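Local coordinates for putative uncharacterized protein (PDB 4FBD), which is of unknown function but belongs to the conserved DUF3228 family and forms a two-chain assembly in the crystal, at residues A[111-114]-A[115-118]; A[189-192]-A[193-197]; A[135-138]-A[139-142]. One frame throughout, in Å; residues are numbered along the deposited sequence.

In the fold
The three contacts are local turns of one chain. Contacts 1 and 3 are neighbours, with centres about 10 Å apart: contact 1 leads into strand 117-121 and contact 3 follows strand 130-135 of the same mixed sheet. They touch each other: N112 ND2 lies 3.0 Å from Y139 OH, a probable hydrogen bond. Both are partly buried. Contact 1 combines two main-chain bonds with an arginine that bonds backbone carbonyls, and also faces the second subunit; contact 3 adds an aromatic pair and a surface salt bridge to a short helix. Contact 2 stands apart, its centre about 22 Å from that of contact 1. It is a surface loop after strand 181-189, in which one glutamine amide bonds two backbone oxygens.

Contact 1 of 3, residues A[111-114]-A[115-118]; sequences DNEH and LLRS
The backbone oxygen of N112 receives the N-H of L115, with N112 O and L115 N 2.9 Å apart. The donor sits well above the carbonyl plane. The N112 side-chain amide bonds T109 N through OD1 and P107 O through ND2. E113 repeats the pattern one residue on: its O takes the N-H of L116 at a longer 3.3 Å from L116 N. L116 lays its CB, CG and CD1 against E113 O. The carboxylate of E113 reaches S240 and S241 of the second subunit. Two overlapping turns, each closed by an i to i+3 bond, lead from the loop after strand 105-107 into strand 117-121, outermost in its sheet within this chain. H114 holds its ring over its own backbone, CG flanked by N and C (chi1 69°). This sets the imidazole alongside L115, and L115 CD2 makes a CH-pi contact over one face, 4.2 Å from the H114 ring centroid. The carbonyl of H114 is gripped twice. R117 NH1 donates to H114 O at 3.1 Å, close to the guanidinium plane, and a water bridges H114 O to R117 NH2. The arginine chain bends back at chi2, and R117 NH1 also bonds L116 O at 2.8 Å.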
ATOM      1  N   ASP A 111       3.634   3.001  21.948  1.00 39.92           N
ATOM      2  CA  ASP A 111       2.564   3.625  22.685  1.00 41.13           C
ATOM      3  C   ASP A 111       1.473   4.253  21.828  1.00 39.87           C
ATOM      4  O   ASP A 111       0.337   4.386  22.303  1.00 42.51           O
ATOM      5  CB  ASP A 111       3.126   4.671  23.666  1.00 42.84           C
ATOM      6  CG  ASP A 111       3.852   4.028  24.860  1.00 50.64           C
ATOM      7  OD1 ASP A 111       3.937   2.774  24.920  1.00 59.26           O
ATOM      8  OD2 ASP A 111       4.341   4.766  25.732  1.00 58.84           O
ATOM      9  N   ASN A 112       1.767   4.634  20.582  1.00 36.10           N
ATOM     10  CA  ASN A 112       0.726   5.246  19.760  1.00 34.14           C
ATOM     11  C   ASN A 112       0.220   4.415  18.581  1.00 33.45           C
ATOM     12  O   ASN A 112      -0.709   4.810  17.916  1.00 31.76           O
ATOM     13  CB  ASN A 112       1.183   6.593  19.261  1.00 33.53           C
ATOM     14  CG  ASN A 112       2.239   6.498  18.214  1.00 33.16           C
ATOM     15  OD1 ASN A 112       2.468   5.438  17.634  1.00 32.13           O
ATOM     16  ND2 ASN A 112       2.884   7.608  17.948  1.00 28.20           N
ATOM     17  N   GLU A 113       0.807   3.254  18.349  1.00 34.97           N
ATOM     18  CA  GLU A 113       0.449   2.427  17.211  1.00 35.25           C
ATOM     19  C   GLU A 113      -1.049   2.120  17.095  1.00 35.81           C
ATOM     20  O   GLU A 113      -1.632   2.126  15.982  1.00 36.90           O
ATOM     21  CB  GLU A 113       1.223   1.112  17.282  1.00 37.52           C
ATOM     22  CG  GLU A 113       0.978   0.251  16.066  1.00 43.42           C
ATOM     23  CD  GLU A 113       1.637  -1.108  16.155  1.00 45.11           C
ATOM     24  OE1 GLU A 113       2.121  -1.478  17.250  1.00 44.88           O
ATOM     25  OE2 GLU A 113       1.644  -1.798  15.117  1.00 46.98           O
ATOM     26  N   HIS A 114      -1.680   1.842  18.228  1.00 33.29           N
ATOM     27  CA  HIS A 114      -3.092   1.508  18.224  1.00 33.96           C
ATOM     28  C   HIS A 114      -4.034   2.678  17.861  1.00 33.19           C
ATOM     29  O   HIS A 114      -5.228   2.464  17.587  1.00 32.89           O
ATOM     30  CB  HIS A 114      -3.482   0.892  19.568  1.00 35.79           C
ATOM     31  CG  HIS A 114      -3.454   1.854  20.718  1.00 35.63           C
ATOM     32  ND1 HIS A 114      -2.279   2.330  21.260  1.00 36.86           N
ATOM     33  CD2 HIS A 114      -4.455   2.389  21.463  1.00 36.78           C
ATOM     34  CE1 HIS A 114      -2.556   3.121  22.289  1.00 40.47           C
ATOM     35  NE2 HIS A 114      -3.868   3.178  22.432  1.00 34.87           N
ATOM     36  N   LEU A 115      -3.493   3.893  17.836  1.00 30.58           N
ATOM     37  CA  LEU A 115      -4.252   5.092  17.502  1.00 30.26           C
ATOM     38  C   LEU A 115      -4.396   5.320  15.998  1.00 30.02           C
ATOM     39  O   LEU A 115      -5.208   6.131  15.573  1.00 31.61           O
ATOM     40  CB  LEU A 115      -3.582   6.308  18.136  1.00 30.14           C
ATOM     41  CG  LEU A 115      -3.537   6.279  19.659  1.00 33.73           C
ATOM     42  CD1 LEU A 115      -2.848   7.558  20.193  1.00 29.32           C
ATOM     43  CD2 LEU A 115      -5.019   6.107  20.229  1.00 28.26           C
ATOM     44  N   LEU A 116      -3.588   4.616  15.212  1.00 30.66           N
ATOM     45  CA  LEU A 116      -3.617   4.678  13.750  1.00 30.48           C
ATOM     46  C   LEU A 116      -4.962   4.206  13.266  1.00 30.39           C
ATOM     47  O   LEU A 116      -5.605   3.403  13.919  1.00 31.42           O
ATOM     48  CB  LEU A 116      -2.532   3.757  13.125  1.00 28.52           C
ATOM     49  CG  LEU A 116      -1.056   4.162  13.251  1.00 31.11           C
ATOM     50  CD1 LEU A 116      -0.106   3.001  13.000  1.00 25.41           C
ATOM     51  CD2 LEU A 116      -0.643   5.376  12.358  1.00 24.91           C
ATOM     52  N   ARG A 117      -5.398   4.761  12.144  1.00 30.43           N
ATOM     53  CA  ARG A 117      -6.630   4.379  11.493  1.00 30.92           C
ATOM     54  C   ARG A 117      -6.253   4.146  10.050  1.00 31.45           C
ATOM     55  O   ARG A 117      -5.233   4.650   9.586  1.00 32.79           O
ATOM     56  CB  ARG A 117      -7.692   5.470  11.633  1.00 32.83           C
ATOM     57  CG  ARG A 117      -8.210   5.647  13.061  1.00 34.76           C
ATOM     58  CD  ARG A 117      -8.959   4.440  13.495  1.00 32.55           C
ATOM     59  NE  ARG A 117      -9.426   4.505  14.884  1.00 38.18           N
ATOM     60  CZ  ARG A 117      -8.829   3.965  15.945  1.00 38.33           C
ATOM     61  NH1 ARG A 117      -7.664   3.325  15.864  1.00 37.53           N
ATOM     62  NH2 ARG A 117      -9.407   4.090  17.118  1.00 39.94           N
ATOM     63  N   SER A 118      -7.041   3.369   9.335  1.00 32.77           N
ATOM     64  CA  SER A 118      -6.715   3.069   7.944  1.00 33.06           C
ATOM     65  C   SER A 118      -7.951   2.897   7.098  1.00 35.85           C
ATOM     66  O   SER A 118      -9.047   2.603   7.607  1.00 34.83           O
ATOM     67  CB  SER A 118      -5.911   1.789   7.887  1.00 33.43           C
ATOM     68  OG  SER A 118      -6.672   0.689   8.378  1.00 35.38           O
TER
HETATM   69  O   HOH W   1      -7.692   3.075  19.357  1.00 55.51           O

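Contact 2 of 3, residues A[189-192]-A[193-197]; sequences QNEK and YSLPM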
ATOM      1  N   GLN A 189       9.780  19.387   8.123  1.00 34.23           N
ATOM      2  CA  GLN A 189      10.150  18.020   8.389  1.00 34.11           C
ATOM      3  C   GLN A 189      11.350  17.986   9.334  1.00 35.63           C
ATOM      4  O   GLN A 189      12.018  18.995   9.544  1.00 34.80           O
ATOM      5  CB  GLN A 189      10.438  17.286   7.081  1.00 36.10           C
ATOM      6  CG  GLN A 189      11.577  17.881   6.243  1.00 35.06           C
ATOM      7  CD  GLN A 189      11.769  17.155   4.949  1.00 37.28           C
ATOM      8  OE1 GLN A 189      10.871  17.143   4.119  1.00 40.77           O
ATOM      9  NE2 GLN A 189      12.966  16.552   4.744  1.00 35.94           N
ATOM     10  N   ASN A 190      11.590  16.834   9.942  1.00 36.96           N
ATOM     11  CA  ASN A 190      12.673  16.692  10.900  1.00 39.76           C
ATOM     12  C   ASN A 190      13.880  16.066  10.284  1.00 42.98           C
ATOM     13  O   ASN A 190      14.907  16.035  10.889  1.00 48.84           O
ATOM     14  CB  ASN A 190      12.194  15.868  12.104  1.00 40.58           C
ATOM     15  CG  ASN A 190      11.128  16.609  12.900  1.00 42.23           C
ATOM     16  OD1 ASN A 190      11.328  17.754  13.287  1.00 38.55           O
ATOM     17  ND2 ASN A 190      10.005  15.957  13.161  1.00 40.92           N
ATOM     18  N   GLU A 191      13.757  15.574   9.060  1.00 40.57           N
ATOM     19  CA  GLU A 191      14.875  14.961   8.394  1.00 40.31           C
ATOM     20  C   GLU A 191      15.527  15.946   7.401  1.00 40.27           C
ATOM     21  O   GLU A 191      14.840  16.769   6.774  1.00 40.18           O
ATOM     22  CB  GLU A 191      14.423  13.710   7.646  1.00 38.65           C
ATOM     23  CG  GLU A 191      13.727  12.643   8.509  1.00 42.32           C
ATOM     24  CD  GLU A 191      12.257  12.908   8.749  1.00 40.44           C
ATOM     25  OE1 GLU A 191      11.654  13.776   8.078  1.00 45.07           O
ATOM     26  OE2 GLU A 191      11.693  12.216   9.595  1.00 39.67           O
ATOM     27  N   LYS A 192      16.846  15.846   7.293  1.00 40.43           N
ATOM     28  CA  LYS A 192      17.686  16.644   6.385  1.00 43.17           C
ATOM     29  C   LYS A 192      17.864  15.936   5.034  1.00 39.66           C
ATOM     30  O   LYS A 192      18.946  15.930   4.489  1.00 37.30           O
ATOM     31  CB  LYS A 192      19.076  16.867   7.013  1.00 48.54           C
ATOM     32  CG  LYS A 192      19.475  18.278   7.488  1.00 58.75           C
ATOM     33  CD  LYS A 192      20.096  19.102   6.320  1.00 65.72           C
ATOM     34  CE  LYS A 192      21.024  20.262   6.783  1.00 72.28           C
ATOM     35  NZ  LYS A 192      20.355  21.311   7.603  1.00 78.67           N
ATOM     36  N   TYR A 193      16.808  15.304   4.522  1.00 37.37           N
ATOM     37  CA  TYR A 193      16.852  14.673   3.209  1.00 35.79           C
ATOM     38  C   TYR A 193      15.431  14.641   2.638  1.00 35.00           C
ATOM     39  O   TYR A 193      14.465  14.865   3.368  1.00 36.91           O
ATOM     40  CB  TYR A 193      17.547  13.291   3.248  1.00 35.16           C
ATOM     41  CG  TYR A 193      16.878  12.261   4.125  1.00 34.82           C
ATOM     42  CD1 TYR A 193      17.188  12.156   5.489  1.00 32.81           C
ATOM     43  CD2 TYR A 193      15.938  11.391   3.602  1.00 36.15           C
ATOM     44  CE1 TYR A 193      16.556  11.219   6.305  1.00 33.65           C
ATOM     45  CE2 TYR A 193      15.294  10.443   4.417  1.00 38.25           C
ATOM     46  CZ  TYR A 193      15.614  10.364   5.755  1.00 35.68           C
ATOM     47  OH  TYR A 193      14.997   9.424   6.534  1.00 43.02           O
ATOM     48  N   SER A 194      15.308  14.465   1.327  1.00 36.05           N
ATOM     49  CA  SER A 194      13.997  14.424   0.666  1.00 38.39           C
ATOM     50  C   SER A 194      13.201  13.280   1.238  1.00 38.22           C
ATOM     51  O   SER A 194      13.626  12.142   1.204  1.00 37.13           O
ATOM     52  CB  SER A 194      14.124  14.209  -0.839  1.00 40.01           C
ATOM     53  OG  SER A 194      14.722  15.325  -1.484  1.00 44.35           O
ATOM     54  N   LEU A 195      12.036  13.575   1.770  1.00 39.52           N
ATOM     55  CA  LEU A 195      11.253  12.522   2.354  1.00 40.98           C
ATOM     56  C   LEU A 195      10.716  11.658   1.196  1.00 40.67           C
ATOM     57  O   LEU A 195      10.192  12.192   0.204  1.00 43.37           O
ATOM     58  CB  LEU A 195      10.146  13.134   3.182  1.00 43.98           C
ATOM     59  CG  LEU A 195      10.089  12.628   4.611  1.00 48.91           C
ATOM     60  CD1 LEU A 195      11.487  12.803   5.264  1.00 50.25           C
ATOM     61  CD2 LEU A 195       9.017  13.381   5.380  1.00 47.80           C
ATOM     62  N   PRO A 196      10.869  10.325   1.299  1.00 38.70           N
ATOM     63  CA  PRO A 196      10.398   9.459   0.235  1.00 41.58           C
ATOM     64  C   PRO A 196       8.904   9.514   0.055  1.00 41.69           C
ATOM     65  O   PRO A 196       8.178   9.617   1.029  1.00 42.78           O
ATOM     66  CB  PRO A 196      10.811   8.064   0.707  1.00 40.84           C
ATOM     67  CG  PRO A 196      10.900   8.185   2.167  1.00 39.02           C
ATOM     68  CD  PRO A 196      11.389   9.546   2.434  1.00 38.04           C
ATOM     69  N   MET A 197       8.439   9.449  -1.180  1.00 44.47           N
ATOM     70  CA  MET A 197       7.009   9.445  -1.413  1.00 47.70           C
ATOM     71  C   MET A 197       6.501   8.119  -0.847  1.00 46.70           C
ATOM     72  O   MET A 197       7.297   7.209  -0.585  1.00 46.39           O
ATOM     73  CB  MET A 197       6.677   9.578  -2.904  1.00 51.19           C
ATOM     74  CG  MET A 197       6.972   8.359  -3.751  1.00 59.67           C
ATOM     75  SD  MET A 197       6.860   8.649  -5.562  1.00 71.91           S
ATOM     76  CE  MET A 197       8.290   9.702  -5.822  1.00 69.88           C
TER
HETATM   77  O   HOH W   2      11.364  16.448   1.623  1.00 37.10           O
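Q189 and L195 run past each other in opposite directions, and the amide of Q189 reaches into the turn between them. A chi1 of 60° starts the Q189 side chain back across its own main chain, and beyond CG it is extended. This carries NE2 to two backbone oxygens. One bond is nearly straight: Q189 NE2 to E191 O at 2.8 Å, with an N-H...O angle of 175° and the acceptor in the amide plane. The other, from Q189 NE2 to Y193 O at 2.6 Å, is short and more bent. Both acceptors lie near the amide plane, so the two bonds together fix the rotation of the amide group. OE1 accepts from a water that in turn takes the N-H of L195.

The E191 side chain is set obliquely against the Y193 ring, its carboxylate plane 64° from the ring plane. E191 CB makes the nearest approach, 3.5 Å from Y193 CE1, with CG beside it. The E191 chain then bends at chi2 and meets L195 at about a right angle, where its carboxylate comes up against CD1. OE2 of the same carboxylate is hydrogen-bonded to Y228 OH on helix 219-229. Y193 and L195 also lean on Y228, and Q189 and K192 touch Y94 of strand 90-96. The whole is a surface loop that leaves the end of strand 181-189 and heads for helix 199-204, its bend closed by a side-chain amide bonded to main-chain carbonyls.

Contact 3 of 3, residues A[135-138]-A[139-142]; sequences FPMS and YAKD
F135 and Y139 extend alongside each other in a common direction, where strand 130-135 gives way to the short helix 137-140. P136 is the N-cap residue, and the contact is the first turn of that helix. Y139 has CG opposite the backbone N (chi1 164°), which sets its ring alongside that of F135. The rings are oblique, with centroids 5.2 Å apart and planes at 49°. Y139 CE2 lies over one face of F135, nearer the ring's margin than its centre, and Y139 CD2 is 3.7 Å from F135 CD1. The hydroxyl of Y139 has N112 as its partner, while L106 of strand 105-107 touches the side chains of F135, Y139 and A140.

P136 O accepts two N-H groups. A140 N lies 3.0 Å from P136 O, in the carbonyl plane, and its N-H...O angle is nearly straight. Y139 N, at 3.2 Å from P136 O, comes from above that plane. K141 N makes an i to i+4 bond to M137 O at 2.8 Å.

M137 is bent at both chi2 and chi3. The folded chain brings M137 SD to 4.0 Å from A140 CB, and both side chains also rest on V235 of strand 232-235. S138 OG is hydrogen-bonded to E239 OE1. The K141 side chain sets out over its own main chain (chi1 69°), and its CB, CG and CD pass M137 O. A final bend at chi4 brings K141 NZ within 3.0 Å of D142 OD2, a salt bridge in which the ammonium nitrogen lies above the carboxylate plane.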
ATOM      1  N   PHE A 135      -2.669   8.969  11.483  1.00 31.21           N
ATOM      2  CA  PHE A 135      -3.015   9.322  12.862  1.00 30.31           C
ATOM      3  C   PHE A 135      -4.060  10.414  12.745  1.00 30.70           C
ATOM      4  O   PHE A 135      -3.852  11.415  12.062  1.00 30.22           O
ATOM      5  CB  PHE A 135      -1.845   9.927  13.636  1.00 28.74           C
ATOM      6  CG  PHE A 135      -0.826   8.946  14.061  1.00 28.67           C
ATOM      7  CD1 PHE A 135      -1.104   8.042  15.035  1.00 30.49           C
ATOM      8  CD2 PHE A 135       0.444   8.976  13.532  1.00 29.19           C
ATOM      9  CE1 PHE A 135      -0.151   7.120  15.460  1.00 29.29           C
ATOM     10  CE2 PHE A 135       1.397   8.089  13.957  1.00 33.25           C
ATOM     11  CZ  PHE A 135       1.102   7.147  14.918  1.00 30.52           C
ATOM     12  N   PRO A 136      -5.178  10.239  13.424  1.00 32.36           N
ATOM     13  CA  PRO A 136      -6.191  11.260  13.399  1.00 34.40           C
ATOM     14  C   PRO A 136      -5.818  12.427  14.291  1.00 34.65           C
ATOM     15  O   PRO A 136      -4.894  12.321  15.104  1.00 33.57           O
ATOM     16  CB  PRO A 136      -7.445  10.553  13.903  1.00 35.41           C
ATOM     17  CG  PRO A 136      -7.042   9.232  14.364  1.00 37.73           C
ATOM     18  CD  PRO A 136      -5.624   8.981  14.033  1.00 31.87           C
ATOM     19  N   MET A 137      -6.545  13.531  14.139  1.00 35.95           N
ATOM     20  CA  MET A 137      -6.266  14.747  14.899  1.00 38.57           C
ATOM     21  C   MET A 137      -6.494  14.627  16.400  1.00 38.82           C
ATOM     22  O   MET A 137      -5.835  15.330  17.172  1.00 39.50           O
ATOM     23  CB  MET A 137      -7.061  15.922  14.332  1.00 41.89           C
ATOM     24  CG  MET A 137      -6.589  16.330  12.943  1.00 45.26           C
ATOM     25  SD  MET A 137      -4.860  16.818  12.950  1.00 54.87           S
ATOM     26  CE  MET A 137      -4.953  18.340  13.888  1.00 54.94           C
ATOM     27  N   SER A 138      -7.390  13.735  16.823  1.00 37.64           N
ATOM     28  CA  SER A 138      -7.638  13.550  18.250  1.00 38.50           C
ATOM     29  C   SER A 138      -6.336  13.195  18.966  1.00 37.92           C
ATOM     30  O   SER A 138      -6.170  13.501  20.154  1.00 40.19           O
ATOM     31  CB  SER A 138      -8.716  12.488  18.503  1.00 39.41           C
ATOM     32  OG  SER A 138      -8.358  11.260  17.908  1.00 37.88           O
ATOM     33  N   TYR A 139      -5.419  12.523  18.270  1.00 35.62           N
ATOM     34  CA  TYR A 139      -4.088  12.273  18.855  1.00 34.99           C
ATOM     35  C   TYR A 139      -3.083  13.347  18.393  1.00 34.43           C
ATOM     36  O   TYR A 139      -2.421  13.978  19.198  1.00 35.01           O
ATOM     37  CB  TYR A 139      -3.562  10.899  18.485  1.00 32.50           C
ATOM     38  CG  TYR A 139      -2.083  10.745  18.715  1.00 29.60           C
ATOM     39  CD1 TYR A 139      -1.552  10.684  19.999  1.00 32.02           C
ATOM     40  CD2 TYR A 139      -1.222  10.583  17.654  1.00 28.83           C
ATOM     41  CE1 TYR A 139      -0.170  10.512  20.214  1.00 25.24           C
ATOM     42  CE2 TYR A 139       0.129  10.401  17.857  1.00 34.77           C
ATOM     43  CZ  TYR A 139       0.646  10.362  19.138  1.00 28.99           C
ATOM     44  OH  TYR A 139       1.996  10.176  19.300  1.00 35.14           O
ATOM     45  N   ALA A 140      -3.025  13.569  17.083  1.00 34.51           N
ATOM     46  CA  ALA A 140      -2.071  14.492  16.486  1.00 32.28           C
ATOM     47  C   ALA A 140      -2.090  15.886  17.076  1.00 32.45           C
ATOM     48  O   ALA A 140      -1.039  16.483  17.271  1.00 34.19           O
ATOM     49  CB  ALA A 140      -2.274  14.542  14.997  1.00 34.39           C
ATOM     50  N   LYS A 141      -3.249  16.419  17.403  1.00 33.40           N
ATOM     51  CA  LYS A 141      -3.283  17.772  17.964  1.00 34.28           C
ATOM     52  C   LYS A 141      -2.453  17.827  19.232  1.00 32.93           C
ATOM     53  O   LYS A 141      -1.959  18.864  19.551  1.00 31.79           O
ATOM     54  CB  LYS A 141      -4.713  18.265  18.242  1.00 36.73           C
ATOM     55  CG  LYS A 141      -5.443  17.532  19.395  1.00 41.65           C
ATOM     56  CD  LYS A 141      -6.951  17.897  19.477  1.00 44.92           C
ATOM     57  CE  LYS A 141      -7.666  17.045  20.549  1.00 51.47           C
ATOM     58  NZ  LYS A 141      -7.162  17.335  21.954  1.00 54.01           N
ATOM     59  N   ASP A 142      -2.284  16.703  19.936  1.00 32.21           N
ATOM     60  CA  ASP A 142      -1.509  16.686  21.189  1.00 32.24           C
ATOM     61  C   ASP A 142      -0.135  16.029  21.033  1.00 31.52           C
ATOM     62  O   ASP A 142       0.507  15.667  22.029  1.00 33.03           O
ATOM     63  CB  ASP A 142      -2.313  15.950  22.278  1.00 33.09           C
ATOM     64  CG  ASP A 142      -3.593  16.704  22.705  1.00 35.60           C
ATOM     65  OD1 ASP A 142      -3.563  17.931  22.865  1.00 36.72           O
ATOM     66  OD2 ASP A 142      -4.617  16.043  22.934  1.00 36.27           O
TER